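Local coordinates for protein annexin A8 (Homo sapiens, PDB 1W3W) that binds calcium and acidic phospholipids as a member of the annexin family and acts as an anticoagulant, indirectly inhibiting the thromboplastin-specific complex of the clotting cascade, at residues Gly153-Glu156 against Arg157-Cys161; Ser141-Glu144 against Glu145-Ala149; Ser234-His237 against Gly238-Glu242; Ser172-Pro176 against Ala177-Gln181. One frame throughout, in Å; residues are numbered along the deposited sequence.

Contact 1 (Gly153-Glu156 against Arg157-Cys161); sequences GYLE and RILVC
Glu156 and Val160 meet one helical turn apart, the carboxylate oxygen OE2 of Glu156 lying 3.2 Å from CG2 of Val160. The glutamate gets there by folding over: CG stands anti to the backbone N (chi1 -169°), and a bend at chi2 (-86°) carries the carboxylate forward along the helix, over Val160. Its other oxygen, OE1, faces the start of the Arg157 side chain, although OE1 of Glu156 and NE of Arg157 remain 5.1 Å apart, too far for a salt bridge.

On the buried flank Leu155 reaches Leu159, with CG of Leu155 3.8 Å from CD1 of Leu159, and CG2 of Ile158 sits 3.2 Å from the carbonyl O of Leu155. Regular helical bonds of 3.0 to 3.1 Å run from Ile158 N to Tyr154 O, Leu159 N to Leu155 O and Val160 N to Glu156 O. Gly153, at positive phi, accepts a weak bond from Arg157 N at its O.

Helix 143-150 receives Leu159 and Val160, while Tyr154 and Ile158 face helices 198-207 and 238-252; a disulfide from Cys161 to Cys206 ties the helix covalently to 198-207. With an alanine here in place of Glu156 the carboxylate is gone, which would probably leave a gap beside CG2 of Val160 and the side chain of Gln148. The backbone bonds and the Leu155-Leu159 contact hold the turn, while the Glu156-Arg157 attraction is likely to be loose.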
loop_
_atom_site.group_PDB
_atom_site.type_symbol
_atom_site.label_atom_id
_atom_site.label_comp_id
_atom_site.label_asym_id
_atom_site.label_seq_id
_atom_site.Cartn_x
_atom_site.Cartn_y
_atom_site.Cartn_z
ATOM N N GLY A 153 -22.531 4.172 -1.866
ATOM C CA GLY A 153 -23.021 2.892 -1.389
ATOM C C GLY A 153 -22.248 2.389 -0.187
ATOM O O GLY A 153 -21.765 3.171 0.626
ATOM N N TYR A 154 -22.142 1.073 -0.076
ATOM C CA TYR A 154 -21.528 0.450 1.083
ATOM C C TYR A 154 -20.002 0.572 1.027
ATOM O O TYR A 154 -19.359 0.607 2.060
ATOM C CB TYR A 154 -21.979 -1.010 1.202
ATOM C CG TYR A 154 -23.423 -1.129 1.643
ATOM C CD1 TYR A 154 -23.864 -0.491 2.801
ATOM C CD2 TYR A 154 -24.352 -1.843 0.893
ATOM C CE1 TYR A 154 -25.189 -0.569 3.214
ATOM C CE2 TYR A 154 -25.689 -1.934 1.299
ATOM C CZ TYR A 154 -26.097 -1.290 2.463
ATOM O OH TYR A 154 -27.406 -1.360 2.897
ATOM N N LEU A 155 -19.436 0.658 -0.176
ATOM C CA LEU A 155 -17.999 0.867 -0.331
ATOM C C LEU A 155 -17.612 2.166 0.354
ATOM O O LEU A 155 -16.669 2.193 1.125
ATOM C CB LEU A 155 -17.591 0.928 -1.798
ATOM C CG LEU A 155 -16.095 1.209 -1.994
ATOM C CD1 LEU A 155 -15.275 0.008 -1.563
ATOM C CD2 LEU A 155 -15.800 1.578 -3.424
ATOM N N GLU A 156 -18.365 3.229 0.067
ATOM C CA GLU A 156 -18.178 4.528 0.704
ATOM C C GLU A 156 -18.209 4.457 2.221
ATOM O O GLU A 156 -17.397 5.098 2.894
ATOM C CB GLU A 156 -19.256 5.506 0.237
ATOM C CG GLU A 156 -18.998 6.951 0.627
ATOM C CD GLU A 156 -19.500 7.318 2.009
ATOM O OE1 GLU A 156 -20.428 6.675 2.536
ATOM O OE2 GLU A 156 -18.957 8.269 2.587
ATOM N N ARG A 157 -19.162 3.694 2.749
ATOM C CA ARG A 157 -19.321 3.533 4.182
ATOM C C ARG A 157 -18.116 2.851 4.834
ATOM O O ARG A 157 -17.639 3.314 5.857
ATOM C CB ARG A 157 -20.600 2.743 4.491
ATOM C CG ARG A 157 -21.894 3.463 4.042
ATOM C CD ARG A 157 -22.422 4.488 5.039
ATOM N NE ARG A 157 -23.805 4.188 5.433
ATOM C CZ ARG A 157 -24.685 5.072 5.910
ATOM N NH1 ARG A 157 -24.362 6.357 6.079
ATOM N NH2 ARG A 157 -25.911 4.662 6.226
ATOM N N ILE A 158 -17.631 1.746 4.262
ATOM C CA ILE A 158 -16.471 1.071 4.859
ATOM C C ILE A 158 -15.189 1.915 4.758
ATOM O O ILE A 158 -14.397 1.941 5.689
ATOM C CB ILE A 158 -16.260 -0.365 4.302
ATOM C CG1 ILE A 158 -15.268 -1.123 5.189
ATOM C CG2 ILE A 158 -15.784 -0.358 2.862
ATOM C CD1 ILE A 158 -15.144 -2.582 4.825
ATOM N N LEU A 159 -14.994 2.609 3.645
ATOM C CA LEU A 159 -13.793 3.416 3.459
ATOM C C LEU A 159 -13.761 4.576 4.444
ATOM O O LEU A 159 -12.743 4.824 5.092
ATOM C CB LEU A 159 -13.694 3.918 2.020
ATOM C CG LEU A 159 -13.507 2.833 0.955
ATOM C CD1 LEU A 159 -13.477 3.436 -0.413
ATOM C CD2 LEU A 159 -12.250 1.995 1.197
ATOM N N VAL A 160 -14.884 5.276 4.571
ATOM C CA VAL A 160 -15.005 6.348 5.547
ATOM C C VAL A 160 -14.803 5.845 6.984
ATOM O O VAL A 160 -14.155 6.504 7.798
ATOM C CB VAL A 160 -16.375 7.078 5.381
ATOM C CG1 VAL A 160 -16.817 7.747 6.671
ATOM C CG2 VAL A 160 -16.263 8.093 4.264
ATOM N N CYS A 161 -15.339 4.675 7.286
ATOM C CA CYS A 161 -15.162 4.071 8.604
ATOM C C CYS A 161 -13.696 3.752 8.902
ATOM O O CYS A 161 -13.241 3.967 10.017
ATOM C CB CYS A 161 -16.009 2.811 8.728
ATOM S SG CYS A 161 -15.987 2.099 10.392
#

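Contact 2 (Ser141-Glu144 against Glu145-Ala149); sequences SSLE and EDIQA
The Asp146 carboxylate takes the hydroxyl of Ser141 on the syn side of OD2: Ser141 OG donates to Asp146 OD2 over 2.8 Å, tilted 29° out of the carboxylate plane. The serine OG stands between its own backbone N and carbonyl carbon (chi1 49°), which brings it to the aspartate. The same oxygen, OD2, is also hydrogen-bonded to Tyr135 OH of helix 125-139, so two hydroxyls share it. Asp146 OD1 lies farther from Ser141 OG, at 3.5 Å. A second pair of flat groups sits on the flank of the helix, where the Glu144 carboxylate and the Gln148 amide run side by side in the same direction with their planes 88° apart, nearly perpendicular. Glu144 OE1 and Gln148 NE2 are 3.4 Å from one another.

These groups dress the first turns of helix 143-150, in the predicted second annexin repeat. Ser142 is the N-cap: its OG accepts from Glu145 N at 3.0 Å, while its carbonyl O takes Asp146 N at 3.1 Å. Were the carboxylate of Asp146 lost to an alanine here, the hydroxyls of Ser141 and Tyr135 would probably be left without their shared acceptor and the loop before the cap freer to move.

Inward, Leu143 crosses Ile147 at a slant, the two CD1 atoms of Leu143 and Ile147 being 3.9 Å apart. Leu143 continues into helices 96-107 and 125-139, whereas Ile147 leans on Ile116 and Leu120 of helix 113-122 and on Leu163 of helix 153-163.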
loop_
_atom_site.group_PDB
_atom_site.type_symbol
_atom_site.label_atom_id
_atom_site.label_comp_id
_atom_site.label_asym_id
_atom_site.label_seq_id
_atom_site.Cartn_x
_atom_site.Cartn_y
_atom_site.Cartn_z
ATOM N N SER A 141 -7.758 19.740 0.248
ATOM C CA SER A 141 -9.064 19.198 0.633
ATOM C C SER A 141 -8.876 18.034 1.595
ATOM O O SER A 141 -7.799 17.443 1.683
ATOM C CB SER A 141 -9.863 18.731 -0.583
ATOM O OG SER A 141 -9.078 17.911 -1.431
ATOM N N SER A 142 -9.936 17.715 2.317
ATOM C CA SER A 142 -9.891 16.632 3.278
ATOM C C SER A 142 -10.017 15.302 2.526
ATOM O O SER A 142 -10.819 15.184 1.601
ATOM C CB SER A 142 -11.002 16.805 4.313
ATOM O OG SER A 142 -11.670 15.591 4.557
ATOM N N LEU A 143 -9.227 14.309 2.931
ATOM C CA LEU A 143 -9.256 12.994 2.288
ATOM C C LEU A 143 -10.632 12.363 2.465
ATOM O O LEU A 143 -11.208 11.828 1.531
ATOM C CB LEU A 143 -8.161 12.078 2.861
ATOM C CG LEU A 143 -8.133 10.632 2.351
ATOM C CD1 LEU A 143 -8.055 10.599 0.839
ATOM C CD2 LEU A 143 -6.989 9.838 2.975
ATOM N N GLU A 144 -11.168 12.461 3.673
ATOM C CA GLU A 144 -12.474 11.900 3.981
ATOM C C GLU A 144 -13.593 12.527 3.117
ATOM O O GLU A 144 -14.487 11.830 2.645
ATOM C CB GLU A 144 -12.738 12.066 5.483
ATOM C CG GLU A 144 -14.174 12.349 5.873
ATOM C CD GLU A 144 -14.438 12.007 7.321
ATOM O OE1 GLU A 144 -15.568 11.576 7.612
ATOM O OE2 GLU A 144 -13.515 12.145 8.155
ATOM N N GLU A 145 -13.520 13.836 2.892
ATOM C CA GLU A 145 -14.511 14.536 2.062
ATOM C C GLU A 145 -14.424 14.155 0.592
ATOM O O GLU A 145 -15.444 14.042 -0.072
ATOM C CB GLU A 145 -14.353 16.053 2.194
ATOM C CG GLU A 145 -15.104 16.622 3.386
ATOM C CD GLU A 145 -15.016 18.134 3.474
ATOM O OE1 GLU A 145 -14.961 18.801 2.413
ATOM O OE2 GLU A 145 -15.003 18.649 4.611
ATOM N N ASP A 146 -13.207 13.962 0.086
ATOM C CA ASP A 146 -13.005 13.537 -1.300
ATOM C C ASP A 146 -13.523 12.126 -1.516
ATOM O O ASP A 146 -14.169 11.858 -2.527
ATOM C CB ASP A 146 -11.536 13.631 -1.709
ATOM C CG ASP A 146 -11.103 15.053 -2.024
ATOM O OD1 ASP A 146 -11.965 15.957 -2.048
ATOM O OD2 ASP A 146 -9.925 15.372 -2.259
ATOM N N ILE A 147 -13.262 11.231 -0.560
ATOM C CA ILE A 147 -13.764 9.864 -0.651
ATOM C C ILE A 147 -15.303 9.853 -0.611
ATOM O O ILE A 147 -15.933 9.152 -1.399
ATOM C CB ILE A 147 -13.140 8.951 0.445
ATOM C CG1 ILE A 147 -11.715 8.569 0.040
ATOM C CG2 ILE A 147 -14.000 7.683 0.673
ATOM C CD1 ILE A 147 -10.892 7.993 1.151
ATOM N N GLN A 148 -15.887 10.650 0.282
ATOM C CA GLN A 148 -17.347 10.798 0.380
ATOM C C GLN A 148 -17.985 11.221 -0.940
ATOM O O GLN A 148 -19.048 10.727 -1.302
ATOM C CB GLN A 148 -17.723 11.836 1.439
ATOM C CG GLN A 148 -17.842 11.294 2.850
ATOM C CD GLN A 148 -18.098 12.387 3.882
ATOM O OE1 GLN A 148 -18.611 13.472 3.505
ATOM N NE2 GLN A 148 -17.788 12.160 5.074
ATOM N N ALA A 149 -17.340 12.141 -1.649
ATOM C CA ALA A 149 -17.882 12.671 -2.891
ATOM C C ALA A 149 -17.657 11.720 -4.066
ATOM O O ALA A 149 -18.475 11.653 -4.974
ATOM C CB ALA A 149 -17.274 14.028 -3.194
#

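Contact 3 (Ser234-His237 against Gly238-Glu242); sequences SETH and GSLEE
Thr236 carries its hydroxyl between its own backbone N and carbonyl carbon (chi1 62°), and this places OG1 beside Glu241, whose CB lies 3.4 Å from OG1 of Thr236. Glu241 answers with CG anti to its backbone N (chi1 -176°) and an extended chain, which lays the carboxylate back beside the 236-237 backbone: Glu241 OE1 comes to 3.5 Å from CA of His237. The threonine and the glutamate touch through the hydroxyl and the first carbons of the glutamate. The polar partner of Thr236 OG1 is elsewhere, in the carbonyl O of Ile232 one turn back in helix 228-235.

At this point the chain changes direction. Thr236 is the first residue to leave helical backbone angles at the end of helix 228-235, and with His237 it forms an extended link to helix 238-252, within the predicted third annexin repeat. A single weak bond spans the link, from Glu241 N to His237 O at 3.5 Å, though it is nearly straight at 165°. Gly238 sits at positive phi where the chain turns; a CB here would probably clash with His237 O.

On the inner side CG2 of Thr236 approaches CD2 of Leu240 at 4.4 Å. Leu240 goes on to Tyr154 of helix 153-163 and to Glu198 of helix 198-207. Ser239 OG is hydrogen-bonded to Glu113 OE2 of helix 113-122.

His237 ND1 and Glu241 OE1 are 6.7 Å apart, too far for a direct polar contact whatever the charge of the histidine; across the corner there is one weak backbone bond plus side-chain contacts, with Thr236 held by its bond to Ile232 O.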
loop_
_atom_site.group_PDB
_atom_site.type_symbol
_atom_site.label_atom_id
_atom_site.label_comp_id
_atom_site.label_asym_id
_atom_site.label_seq_id
_atom_site.Cartn_x
_atom_site.Cartn_y
_atom_site.Cartn_z
ATOM N N SER A 234 -19.469 -15.444 -0.634
ATOM C CA SER A 234 -20.798 -15.881 -1.058
ATOM C C SER A 234 -21.846 -14.793 -0.857
ATOM O O SER A 234 -22.856 -14.798 -1.554
ATOM C CB SER A 234 -21.214 -17.172 -0.341
ATOM O OG SER A 234 -21.563 -16.928 0.999
ATOM N N GLU A 235 -21.599 -13.852 0.056
ATOM C CA GLU A 235 -22.600 -12.841 0.447
ATOM C C GLU A 235 -22.421 -11.458 -0.184
ATOM O O GLU A 235 -23.337 -10.637 -0.139
ATOM C CB GLU A 235 -22.622 -12.672 1.967
ATOM C CG GLU A 235 -23.272 -13.840 2.688
ATOM C CD GLU A 235 -22.865 -13.942 4.148
ATOM O OE1 GLU A 235 -22.398 -12.933 4.718
ATOM O OE2 GLU A 235 -23.021 -15.039 4.730
ATOM N N THR A 236 -21.251 -11.186 -0.755
ATOM C CA THR A 236 -20.986 -9.872 -1.340
ATOM C C THR A 236 -20.321 -10.023 -2.696
ATOM O O THR A 236 -19.892 -11.110 -3.081
ATOM C CB THR A 236 -20.086 -9.015 -0.408
ATOM O OG1 THR A 236 -18.812 -9.654 -0.238
ATOM C CG2 THR A 236 -20.653 -8.942 1.003
ATOM N N HIS A 237 -20.239 -8.914 -3.415
ATOM C CA HIS A 237 -19.561 -8.877 -4.710
ATOM C C HIS A 237 -18.856 -7.541 -4.948
ATOM O O HIS A 237 -19.071 -6.566 -4.224
ATOM C CB HIS A 237 -20.564 -9.149 -5.843
ATOM C CG HIS A 237 -21.729 -8.203 -5.857
ATOM N ND1 HIS A 237 -22.745 -8.262 -4.927
ATOM C CD2 HIS A 237 -22.034 -7.174 -6.686
ATOM C CE1 HIS A 237 -23.623 -7.303 -5.177
ATOM N NE2 HIS A 237 -23.215 -6.629 -6.239
ATOM N N GLY A 238 -18.004 -7.522 -5.965
ATOM C CA GLY A 238 -17.400 -6.295 -6.455
ATOM C C GLY A 238 -16.417 -5.656 -5.489
ATOM O O GLY A 238 -15.659 -6.337 -4.800
ATOM N N SER A 239 -16.446 -4.332 -5.446
ATOM C CA SER A 239 -15.529 -3.560 -4.620
ATOM C C SER A 239 -15.742 -3.778 -3.129
ATOM O O SER A 239 -14.776 -3.818 -2.379
ATOM C CB SER A 239 -15.645 -2.075 -4.951
ATOM O OG SER A 239 -14.894 -1.810 -6.120
ATOM N N LEU A 240 -16.999 -3.904 -2.702
ATOM C CA LEU A 240 -17.293 -4.160 -1.293
ATOM C C LEU A 240 -16.650 -5.482 -0.836
ATOM O O LEU A 240 -16.045 -5.536 0.224
ATOM C CB LEU A 240 -18.808 -4.166 -1.018
ATOM C CG LEU A 240 -19.195 -4.350 0.461
ATOM C CD1 LEU A 240 -18.702 -3.170 1.296
ATOM C CD2 LEU A 240 -20.700 -4.534 0.638
ATOM N N GLU A 241 -16.764 -6.521 -1.656
ATOM C CA GLU A 241 -16.119 -7.808 -1.395
ATOM C C GLU A 241 -14.599 -7.670 -1.255
ATOM O O GLU A 241 -14.004 -8.187 -0.296
ATOM C CB GLU A 241 -16.443 -8.821 -2.511
ATOM C CG GLU A 241 -15.882 -10.228 -2.263
ATOM C CD GLU A 241 -15.958 -11.154 -3.471
ATOM O OE1 GLU A 241 -16.602 -10.793 -4.474
ATOM O OE2 GLU A 241 -15.356 -12.254 -3.426
ATOM N N GLU A 242 -13.983 -6.974 -2.211
ATOM C CA GLU A 242 -12.538 -6.723 -2.205
ATOM C C GLU A 242 -12.115 -6.046 -0.910
ATOM O O GLU A 242 -11.135 -6.454 -0.282
ATOM C CB GLU A 242 -12.128 -5.857 -3.411
ATOM C CG GLU A 242 -10.620 -5.757 -3.662
ATOM C CD GLU A 242 -10.273 -4.928 -4.906
ATOM O OE1 GLU A 242 -9.131 -4.416 -5.015
ATOM O OE2 GLU A 242 -11.152 -4.773 -5.780
#

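Contact 4 (Ser172-Pro176 against Ala177-Gln181); sequences SFVDP and ALALQ
Asp175 OD1 takes two backbone N-H groups at once, both weakly: Ala177 N at 3.1 Å and Leu178 N at 3.3 Å. This is the N-cap of helix 176-191, the first helix of the predicted third annexin repeat. With CG anti to the backbone N (chi1 -177°), the carboxylate swings over the first turn, where its negative charge would probably suit the amide end of the helix. The bond to Leu178 N is the straighter of the two, at 159° against 124° for Ala177 N.

The carbonyl O of Asp175 adds a sounder bond, from Ala179 N at 3.0 Å, and a weak one from Leu178 N. Pro176 follows the cap as the first residue of the helix, a place where its missing N-H costs no helical bond, and its carbonyl O receives Leu180 N at 3.1 Å. The Asp175 and Leu178 side chains cross at about a right angle, CG of Asp175 lying 3.8 Å from CB of Leu178.

Facing helix 210-224, Val174 touches Thr211, Leu178 touches His212 and Ala179 touches Arg215. Val174 also meets the new helix directly, its CG1 resting 4.2 Å from CB of Ala179.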
loop_
_atom_site.group_PDB
_atom_site.type_symbol
_atom_site.label_atom_id
_atom_site.label_comp_id
_atom_site.label_asym_id
_atom_site.label_seq_id
_atom_site.Cartn_x
_atom_site.Cartn_y
_atom_site.Cartn_z
ATOM N N SER A 172 -3.792 -6.932 24.568
ATOM C CA SER A 172 -3.933 -8.354 24.239
ATOM C C SER A 172 -5.246 -8.897 24.812
ATOM O O SER A 172 -5.620 -10.041 24.540
ATOM C CB SER A 172 -2.741 -9.167 24.765
ATOM O OG SER A 172 -2.612 -9.044 26.171
ATOM N N PHE A 173 -5.942 -8.067 25.591
ATOM C CA PHE A 173 -7.207 -8.456 26.219
ATOM C C PHE A 173 -8.415 -8.263 25.299
ATOM O O PHE A 173 -8.752 -7.151 24.891
ATOM C CB PHE A 173 -7.424 -7.696 27.534
ATOM C CG PHE A 173 -6.801 -8.367 28.723
ATOM C CD1 PHE A 173 -5.483 -8.100 29.073
ATOM C CD2 PHE A 173 -7.532 -9.275 29.487
ATOM C CE1 PHE A 173 -4.900 -8.717 30.175
ATOM C CE2 PHE A 173 -6.959 -9.903 30.581
ATOM C CZ PHE A 173 -5.641 -9.621 30.930
ATOM N N VAL A 174 -9.065 -9.375 25.001
ATOM C CA VAL A 174 -10.279 -9.389 24.221
ATOM C C VAL A 174 -11.428 -9.674 25.186
ATOM O O VAL A 174 -11.324 -10.511 26.072
ATOM C CB VAL A 174 -10.186 -10.481 23.141
ATOM C CG1 VAL A 174 -11.462 -10.551 22.304
ATOM C CG2 VAL A 174 -8.983 -10.219 22.264
ATOM N N ASP A 175 -12.525 -8.970 25.002
ATOM C CA ASP A 175 -13.741 -9.230 25.743
ATOM C C ASP A 175 -14.434 -10.451 25.124
ATOM O O ASP A 175 -14.956 -10.339 24.030
ATOM C CB ASP A 175 -14.629 -7.986 25.631
ATOM C CG ASP A 175 -15.910 -8.089 26.431
ATOM O OD1 ASP A 175 -16.384 -9.214 26.719
ATOM O OD2 ASP A 175 -16.528 -7.068 26.786
ATOM N N PRO A 176 -14.447 -11.606 25.803
ATOM C CA PRO A 176 -14.987 -12.823 25.198
ATOM C C PRO A 176 -16.488 -12.760 24.932
ATOM O O PRO A 176 -16.939 -13.386 23.964
ATOM C CB PRO A 176 -14.656 -13.915 26.227
ATOM C CG PRO A 176 -14.478 -13.181 27.545
ATOM C CD PRO A 176 -13.978 -11.841 27.181
ATOM N N ALA A 177 -17.248 -12.055 25.772
ATOM C CA ALA A 177 -18.687 -11.924 25.551
ATOM C C ALA A 177 -18.983 -11.117 24.292
ATOM O O ALA A 177 -19.889 -11.444 23.530
ATOM C CB ALA A 177 -19.366 -11.275 26.761
ATOM N N LEU A 178 -18.216 -10.057 24.081
ATOM C CA LEU A 178 -18.443 -9.192 22.940
ATOM C C LEU A 178 -17.973 -9.878 21.656
ATOM O O LEU A 178 -18.605 -9.737 20.618
ATOM C CB LEU A 178 -17.747 -7.844 23.143
ATOM C CG LEU A 178 -17.910 -6.810 22.026
ATOM C CD1 LEU A 178 -19.323 -6.279 21.983
ATOM C CD2 LEU A 178 -16.926 -5.662 22.238
ATOM N N ALA A 179 -16.894 -10.648 21.743
ATOM C CA ALA A 179 -16.388 -11.391 20.592
ATOM C C ALA A 179 -17.426 -12.397 20.120
ATOM O O ALA A 179 -17.665 -12.530 18.923
ATOM C CB ALA A 179 -15.075 -12.108 20.949
ATOM N N LEU A 180 -18.057 -13.088 21.063
ATOM C CA LEU A 180 -19.113 -14.042 20.747
ATOM C C LEU A 180 -20.338 -13.363 20.150
ATOM O O LEU A 180 -20.913 -13.861 19.178
ATOM C CB LEU A 180 -19.510 -14.865 21.985
ATOM C CG LEU A 180 -20.495 -16.009 21.724
ATOM C CD1 LEU A 180 -19.892 -17.050 20.776
ATOM C CD2 LEU A 180 -20.950 -16.674 23.014
ATOM N N GLN A 181 -20.729 -12.224 20.723
ATOM C CA GLN A 181 -21.838 -11.447 20.187
ATOM C C GLN A 181 -21.547 -10.933 18.769
ATOM O O GLN A 181 -22.415 -10.969 17.908
ATOM C CB GLN A 181 -22.202 -10.274 21.099
ATOM C CG GLN A 181 -23.555 -9.640 20.736
ATOM C CD GLN A 181 -24.718 -10.671 20.717
ATOM O OE1 GLN A 181 -24.957 -11.355 21.717
ATOM N NE2 GLN A 181 -25.427 -10.775 19.578
#

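How the contacts relate
Going from the N terminus, contact 2 comes first, where the loop at 141-142 enters helix 143-150. Contact 1 follows at the start of the next helix, 153-163, and the two touch: Gln148 packs against Glu156 and Val160, and Ile147 against Leu159. Contact 4 then closes the exposed linker after helix 153-163 at the head of helix 176-191, about 25 Å from contact 1, centre to centre. Contact 3 is last, joining helix 228-235 to helix 238-252, yet it returns to contact 1 through Leu240 on Tyr154, tying helix 238-252 to helix 153-163. All four lie in series, with none nested or crossed.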